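Local coordinates for protein ATP-citrate lyase beta-subunit (Chlorobium limicola, PDB 6HXJ) that probably catalyses the ATP-dependent cleavage of citrate with CoA, yielding acetyl-CoA, oxaloacetate, ADP and phosphate, at residues 333-336 against 337-341; 370-374 against 375-379; 390-393 against 394-398. All blocks are in the same frame, centred on the assembly; numbering follows the deposited sequence.

Overall arrangement
Three short-range contacts along the C-terminal part of the chain, all in its citrate-binding portion, give a worked example of how helices and turns are fitted to one sheet. Interactions 1 and 2 belong to successive beta-alpha-beta units, with centres about 12 Å apart, and they touch directly. R340 NH1 forms a salt bridge with E375 OE1 at 2.9 Å, and I336 CG1 packs on L372 CD1 at 3.7 Å. Interaction 3 stands apart in the last helix, its nearest atoms about 11 Å from interaction 1 and about 7 Å from interaction 2. The side chains of I335 and I391 lie about 10 Å and about 13 Å, respectively, from a bound citrate.

Interaction 1 (333-336 against 337-341); sequences SGII and NGFRE
I335 and F339, one helical turn apart, lie side by side and point the same way, with CG2 of I335 3.4 Å from F339 CE2. That methyl is set anti to the backbone N, with CG1 beside the N (chi1 -64°), which brings CG2 alongside the ring. On another flank, I336 places its CG2 over the centre of one face of the R340 guanidinium, 3.5 Å from CZ. A bend at chi3 (-102°) goes with the guanidinium lying flat across this methyl, and its NH1 forms a salt bridge with E375. Beneath these pairs runs the regular i to i+4 bonding of helix 328-344, the crossover helix of the beta-alpha-beta unit between strands 315-318 and 352-356; R340 N reaches I336 O at 2.9 Å. S333 O accepts the backbone N of N337 at 2.8 Å, and N337 ND2 adds a weak, bent bond to the same oxygen. Farther out, F339 is held by I316 and V318 of the sheet and by L348 and F377. A serine in place of F339 would probably leave the I335 methyl without its aromatic neighbour and open a gap toward strand 315-318. I335 also meets helix 297-309, and I336 helix 362-371.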
loop_
_atom_site.group_PDB
_atom_site.type_symbol
_atom_site.label_atom_id
_atom_site.label_comp_id
_atom_site.label_asym_id
_atom_site.label_seq_id
_atom_site.Cartn_x
_atom_site.Cartn_y
_atom_site.Cartn_z
ATOM N N SER A 333 -18.335 -3.111 44.822
ATOM C CA SER A 333 -17.224 -2.150 44.770
ATOM C C SER A 333 -17.742 -0.697 44.888
ATOM O O SER A 333 -17.117 0.127 45.569
ATOM C CB SER A 333 -16.367 -2.358 43.521
ATOM O OG SER A 333 -16.860 -1.669 42.379
ATOM N N GLY A 334 -18.903 -0.433 44.281
ATOM C CA GLY A 334 -19.570 0.862 44.341
ATOM C C GLY A 334 -20.029 1.150 45.756
ATOM O O GLY A 334 -19.891 2.271 46.216
ATOM N N ILE A 335 -20.542 0.105 46.479
ATOM C CA ILE A 335 -20.992 0.144 47.892
ATOM C C ILE A 335 -19.791 0.385 48.797
ATOM O O ILE A 335 -19.857 1.243 49.675
ATOM C CB ILE A 335 -21.835 -1.120 48.354
ATOM C CG1 ILE A 335 -23.167 -1.232 47.589
ATOM C CG2 ILE A 335 -22.116 -1.112 49.883
ATOM C CD1 ILE A 335 -23.925 -2.540 47.763
ATOM N N ILE A 336 -18.691 -0.356 48.564
ATOM C CA ILE A 336 -17.439 -0.252 49.319
ATOM C C ILE A 336 -16.870 1.152 49.166
ATOM O O ILE A 336 -16.579 1.789 50.180
ATOM C CB ILE A 336 -16.406 -1.378 48.965
ATOM C CG1 ILE A 336 -16.894 -2.763 49.414
ATOM C CG2 ILE A 336 -15.029 -1.091 49.588
ATOM C CD1 ILE A 336 -16.196 -3.925 48.737
ATOM N N ASN A 337 -16.741 1.643 47.912
ATOM C CA ASN A 337 -16.234 2.991 47.621
ATOM C C ASN A 337 -17.036 4.079 48.346
ATOM O O ASN A 337 -16.437 4.909 49.034
ATOM C CB ASN A 337 -16.123 3.221 46.127
ATOM C CG ASN A 337 -14.842 2.618 45.628
ATOM O OD1 ASN A 337 -13.747 2.968 46.107
ATOM N ND2 ASN A 337 -14.958 1.620 44.749
ATOM N N GLY A 338 -18.362 3.964 48.308
ATOM C CA GLY A 338 -19.272 4.862 49.008
ATOM C C GLY A 338 -19.211 4.747 50.521
ATOM O O GLY A 338 -19.510 5.719 51.214
ATOM N N PHE A 339 -18.851 3.558 51.051
ATOM C CA PHE A 339 -18.692 3.345 52.496
ATOM C C PHE A 339 -17.394 3.973 52.979
ATOM O O PHE A 339 -17.365 4.549 54.059
ATOM C CB PHE A 339 -18.702 1.851 52.851
ATOM C CG PHE A 339 -20.054 1.222 53.086
ATOM C CD1 PHE A 339 -21.153 2.000 53.458
ATOM C CD2 PHE A 339 -20.217 -0.149 53.003
ATOM C CE1 PHE A 339 -22.401 1.419 53.680
ATOM C CE2 PHE A 339 -21.464 -0.733 53.249
ATOM C CZ PHE A 339 -22.550 0.057 53.577
ATOM N N ARG A 340 -16.326 3.862 52.166
ATOM C CA ARG A 340 -15.008 4.428 52.403
ATOM C C ARG A 340 -15.081 5.953 52.345
ATOM O O ARG A 340 -14.481 6.632 53.190
ATOM C CB ARG A 340 -14.025 3.898 51.347
ATOM C CG ARG A 340 -13.594 2.447 51.556
ATOM C CD ARG A 340 -12.223 2.159 50.994
ATOM N NE ARG A 340 -12.159 1.454 49.709
ATOM C CZ ARG A 340 -11.768 0.190 49.560
ATOM N NH1 ARG A 340 -11.523 -0.568 50.624
ATOM N NH2 ARG A 340 -11.718 -0.356 48.351
ATOM N N GLU A 341 -15.841 6.480 51.355
ATOM C CA GLU A 341 -16.059 7.915 51.141
ATOM C C GLU A 341 -16.810 8.541 52.333
ATOM O O GLU A 341 -16.466 9.611 52.820
ATOM C CB GLU A 341 -16.833 8.136 49.820
ATOM C CG GLU A 341 -16.685 9.533 49.222
ATOM C CD GLU A 341 -17.560 10.673 49.731
ATOM O OE1 GLU A 341 -18.445 10.438 50.590
ATOM O OE2 GLU A 341 -17.368 11.812 49.242
#

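Interaction 2 (370-374 against 375-379); sequences KQLQE and EGFDI
L372 and Q373 meet E375 to I379 in a local turn contact, where the chain leaves helix 362-371 and enters strand 378-382 of a beta-alpha-beta unit. The reversal is a type I beta turn from Q373 to G376, closed by G376 N bonding to Q373 O at 3.3 Å, with the donor well above the carbonyl plane. G376 then takes a positive phi of 91°, where a CB would crowd the carbonyl oxygen of E375, a position glycine tolerates. One residue earlier in the chain, L372 O receives two weak bonds, from the backbone nitrogens of E375 and F377. The same oxygen sits at the edge of the F377 ring, near its plane, and E375 CB also lies in plane at the ring edge.

L372 carries the apolar part. Its CD2 methyl packs 3.5 Å from F377 CE2, the two side chains crossing obliquely, and also lies beside the E375 carboxylate, whose charged partner is R340 of helix 328-344. The F377 ring touches I353 and makes a cation-pi contact with K343, binding the turn to both the neighbouring helix and the sheet.

On another side of the turn, Q373 and I379 cross at about a right angle, with Q373 CG 3.6 Å from I379 CG2. I379 itself faces I353 and V355 of the adjoining strand 352-356. Beyond CG the Q373 chain is extended and leads its amide away from the methyl to the lysine at the start of the segment: K370 NZ donates to Q373 OE1 at 3.0 Å, the nitrogen lying in the plane of the amide carbonyl.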
loop_
_atom_site.group_PDB
_atom_site.type_symbol
_atom_site.label_atom_id
_atom_site.label_comp_id
_atom_site.label_asym_id
_atom_site.label_seq_id
_atom_site.Cartn_x
_atom_site.Cartn_y
_atom_site.Cartn_z
ATOM N N LYS A 370 -15.949 -8.003 53.333
ATOM C CA LYS A 370 -15.467 -8.492 54.630
ATOM C C LYS A 370 -14.057 -7.948 54.915
ATOM O O LYS A 370 -13.666 -7.874 56.079
ATOM C CB LYS A 370 -15.541 -10.030 54.732
ATOM C CG LYS A 370 -15.658 -10.543 56.165
ATOM C CD LYS A 370 -16.185 -11.980 56.269
ATOM C CE LYS A 370 -16.392 -12.434 57.705
ATOM N NZ LYS A 370 -17.525 -11.732 58.384
ATOM N N GLN A 371 -13.307 -7.519 53.876
ATOM C CA GLN A 371 -12.000 -6.889 54.075
ATOM C C GLN A 371 -12.226 -5.575 54.797
ATOM O O GLN A 371 -11.420 -5.230 55.656
ATOM C CB GLN A 371 -11.306 -6.631 52.739
ATOM C CG GLN A 371 -9.942 -5.959 52.834
ATOM C CD GLN A 371 -9.378 -5.653 51.467
ATOM O OE1 GLN A 371 -10.048 -5.101 50.585
ATOM N NE2 GLN A 371 -8.104 -5.949 51.286
ATOM N N LEU A 372 -13.340 -4.871 54.495
ATOM C CA LEU A 372 -13.674 -3.618 55.170
ATOM C C LEU A 372 -13.633 -3.710 56.702
ATOM O O LEU A 372 -13.634 -2.674 57.350
ATOM C CB LEU A 372 -14.994 -3.009 54.703
ATOM C CG LEU A 372 -14.982 -2.245 53.390
ATOM C CD1 LEU A 372 -16.397 -1.894 52.980
ATOM C CD2 LEU A 372 -14.218 -0.951 53.502
ATOM N N GLN A 373 -13.518 -4.923 57.283
ATOM C CA GLN A 373 -13.310 -5.142 58.717
ATOM C C GLN A 373 -11.931 -4.643 59.166
ATOM O O GLN A 373 -11.817 -4.147 60.295
ATOM C CB GLN A 373 -13.429 -6.639 59.086
ATOM C CG GLN A 373 -14.855 -7.144 59.266
ATOM C CD GLN A 373 -15.018 -8.655 59.349
ATOM O OE1 GLN A 373 -16.070 -9.185 58.993
ATOM N NE2 GLN A 373 -14.026 -9.394 59.848
ATOM N N GLU A 374 -10.896 -4.756 58.312
ATOM C CA GLU A 374 -9.577 -4.340 58.771
ATOM C C GLU A 374 -9.430 -2.798 58.718
ATOM O O GLU A 374 -8.591 -2.243 59.432
ATOM C CB GLU A 374 -8.380 -5.124 58.156
ATOM C CG GLU A 374 -8.155 -5.120 56.659
ATOM C CD GLU A 374 -7.706 -6.460 56.092
ATOM O OE1 GLU A 374 -8.567 -7.195 55.555
ATOM O OE2 GLU A 374 -6.510 -6.800 56.240
ATOM N N GLU A 375 -10.352 -2.115 58.015
ATOM C CA GLU A 375 -10.410 -0.665 57.925
ATOM C C GLU A 375 -11.181 -0.048 59.100
ATOM O O GLU A 375 -11.376 1.165 59.117
ATOM C CB GLU A 375 -10.984 -0.236 56.571
ATOM C CG GLU A 375 -10.044 -0.508 55.407
ATOM C CD GLU A 375 -10.682 -0.388 54.041
ATOM O OE1 GLU A 375 -10.669 -1.389 53.287
ATOM O OE2 GLU A 375 -11.184 0.714 53.721
ATOM N N GLY A 376 -11.587 -0.870 60.069
ATOM C CA GLY A 376 -12.274 -0.433 61.283
ATOM C C GLY A 376 -13.792 -0.391 61.270
ATOM O O GLY A 376 -14.403 0.119 62.219
ATOM N N PHE A 377 -14.415 -0.923 60.199
ATOM C CA PHE A 377 -15.875 -0.965 60.051
ATOM C C PHE A 377 -16.458 -2.109 60.880
ATOM O O PHE A 377 -15.940 -3.235 60.821
ATOM C CB PHE A 377 -16.265 -1.179 58.574
ATOM C CG PHE A 377 -16.091 0.015 57.677
ATOM C CD1 PHE A 377 -17.138 0.897 57.461
ATOM C CD2 PHE A 377 -14.900 0.222 56.992
ATOM C CE1 PHE A 377 -16.985 1.992 56.610
ATOM C CE2 PHE A 377 -14.740 1.330 56.158
ATOM C CZ PHE A 377 -15.788 2.195 55.961
ATOM N N ASP A 378 -17.564 -1.831 61.619
ATOM C CA ASP A 378 -18.307 -2.839 62.396
ATOM C C ASP A 378 -19.269 -3.596 61.404
ATOM O O ASP A 378 -20.498 -3.530 61.508
ATOM C CB ASP A 378 -19.062 -2.148 63.554
ATOM C CG ASP A 378 -19.410 -3.040 64.740
ATOM O OD1 ASP A 378 -20.008 -4.119 64.523
ATOM O OD2 ASP A 378 -19.174 -2.613 65.889
ATOM N N ILE A 379 -18.668 -4.290 60.427
ATOM C CA ILE A 379 -19.373 -4.969 59.347
ATOM C C ILE A 379 -19.462 -6.498 59.558
ATOM O O ILE A 379 -18.442 -7.169 59.757
ATOM C CB ILE A 379 -18.754 -4.562 57.958
ATOM C CG1 ILE A 379 -19.565 -5.119 56.767
ATOM C CG2 ILE A 379 -17.258 -4.898 57.826
ATOM C CD1 ILE A 379 -19.360 -4.365 55.473
#

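Interaction 3 (390-393 against 394-398); sequences DIVD and LAMKS
V392 and M396, like D393 and K397, are paired one turn apart along helix 391-397, the last helix of the chain, which packs beside the mixed sheet. Its backbone bonds are of the regular i to i+4 kind: M396 N reaches V392 O at 2.9 Å, and A395 N to I391 O and K397 N to D393 O repeat the pattern. Apolar contacts within the helix are looser. V392 CG1 stands 4.4 Å from M396 CG, and the M396 chain, bent at both chi2 (-53°) and chi3, turns its end away from this turn of helix. Toward the rest of the fold, I391 and A395 meet I317 of strand 315-318, A395 and L394 meet W354 of strand 352-356, and V392 settles against Y274, A277 and V278 of helix 268-280. Charge plays a lesser part. D393 OD1 has a long, weak ion pair with R281, and D393 OD2 lies 5.6 Å from K397 NZ, too far for contact although the charges are opposite. Two van der Waals contacts set carbon against carbonyl oxygen: L394 reaches back to lay its CD1 methyl 3.3 Å from D390 O, and the extended K397 chain passes D393 O with its CG 3.3 Å away.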
loop_
_atom_site.group_PDB
_atom_site.type_symbol
_atom_site.label_atom_id
_atom_site.label_comp_id
_atom_site.label_asym_id
_atom_site.label_seq_id
_atom_site.Cartn_x
_atom_site.Cartn_y
_atom_site.Cartn_z
ATOM N N ASP A 390 -33.183 -12.498 57.810
ATOM C CA ASP A 390 -32.804 -12.844 59.187
ATOM C C ASP A 390 -31.653 -11.998 59.711
ATOM O O ASP A 390 -31.377 -12.050 60.908
ATOM C CB ASP A 390 -32.563 -14.335 59.380
ATOM C CG ASP A 390 -33.852 -15.144 59.489
ATOM O OD1 ASP A 390 -34.952 -14.562 59.263
ATOM O OD2 ASP A 390 -33.769 -16.349 59.825
ATOM N N ILE A 391 -31.049 -11.142 58.865
ATOM C CA ILE A 391 -30.033 -10.185 59.323
ATOM C C ILE A 391 -30.709 -9.041 60.078
ATOM O O ILE A 391 -30.080 -8.437 60.942
ATOM C CB ILE A 391 -29.065 -9.684 58.220
ATOM C CG1 ILE A 391 -29.812 -9.151 56.968
ATOM C CG2 ILE A 391 -28.046 -10.771 57.875
ATOM C CD1 ILE A 391 -28.964 -8.278 56.020
ATOM N N VAL A 392 -32.008 -8.787 59.793
ATOM C CA VAL A 392 -32.836 -7.776 60.456
ATOM C C VAL A 392 -32.993 -8.151 61.944
ATOM O O VAL A 392 -32.978 -7.269 62.796
ATOM C CB VAL A 392 -34.196 -7.604 59.715
ATOM C CG1 VAL A 392 -35.214 -6.830 60.539
ATOM C CG2 VAL A 392 -34.008 -6.965 58.341
ATOM N N ASP A 393 -33.061 -9.455 62.249
ATOM C CA ASP A 393 -33.190 -9.956 63.625
ATOM C C ASP A 393 -31.901 -9.697 64.393
ATOM O O ASP A 393 -31.931 -9.102 65.476
ATOM C CB ASP A 393 -33.540 -11.459 63.642
ATOM C CG ASP A 393 -34.760 -11.916 62.819
ATOM O OD1 ASP A 393 -35.464 -11.044 62.244
ATOM O OD2 ASP A 393 -35.003 -13.149 62.743
ATOM N N LEU A 394 -30.769 -10.081 63.778
ATOM C CA LEU A 394 -29.420 -9.912 64.303
ATOM C C LEU A 394 -29.119 -8.441 64.593
ATOM O O LEU A 394 -28.424 -8.130 65.570
ATOM C CB LEU A 394 -28.412 -10.490 63.309
ATOM C CG LEU A 394 -28.039 -11.955 63.530
ATOM C CD1 LEU A 394 -29.194 -12.912 63.239
ATOM C CD2 LEU A 394 -26.879 -12.326 62.685
ATOM N N ALA A 395 -29.691 -7.542 63.763
ATOM C CA ALA A 395 -29.552 -6.099 63.878
ATOM C C ALA A 395 -30.433 -5.555 65.010
ATOM O O ALA A 395 -29.976 -4.691 65.761
ATOM C CB ALA A 395 -29.908 -5.437 62.563
ATOM N N MET A 396 -31.685 -6.076 65.147
ATOM C CA MET A 396 -32.644 -5.691 66.193
ATOM C C MET A 396 -32.121 -6.074 67.577
ATOM O O MET A 396 -32.292 -5.318 68.536
ATOM C CB MET A 396 -34.007 -6.368 65.969
ATOM C CG MET A 396 -34.845 -5.778 64.832
ATOM S SD MET A 396 -35.169 -3.984 64.828
ATOM C CE MET A 396 -35.925 -3.754 66.494
ATOM N N LYS A 397 -31.474 -7.244 67.668
ATOM C CA LYS A 397 -30.906 -7.764 68.905
ATOM C C LYS A 397 -29.734 -6.907 69.406
ATOM O O LYS A 397 -29.578 -6.763 70.616
ATOM C CB LYS A 397 -30.529 -9.247 68.747
ATOM C CG LYS A 397 -31.735 -10.174 68.566
ATOM C CD LYS A 397 -31.297 -11.578 68.160
ATOM C CE LYS A 397 -32.466 -12.473 67.813
ATOM N NZ LYS A 397 -32.024 -13.839 67.434
ATOM N N SER A 398 -28.972 -6.267 68.500
ATOM C CA SER A 398 -27.852 -5.382 68.845
ATOM C C SER A 398 -28.367 -3.989 69.278
ATOM O O SER A 398 -28.123 -2.963 68.623
ATOM C CB SER A 398 -26.877 -5.278 67.673
ATOM O OG SER A 398 -25.696 -4.589 68.045
#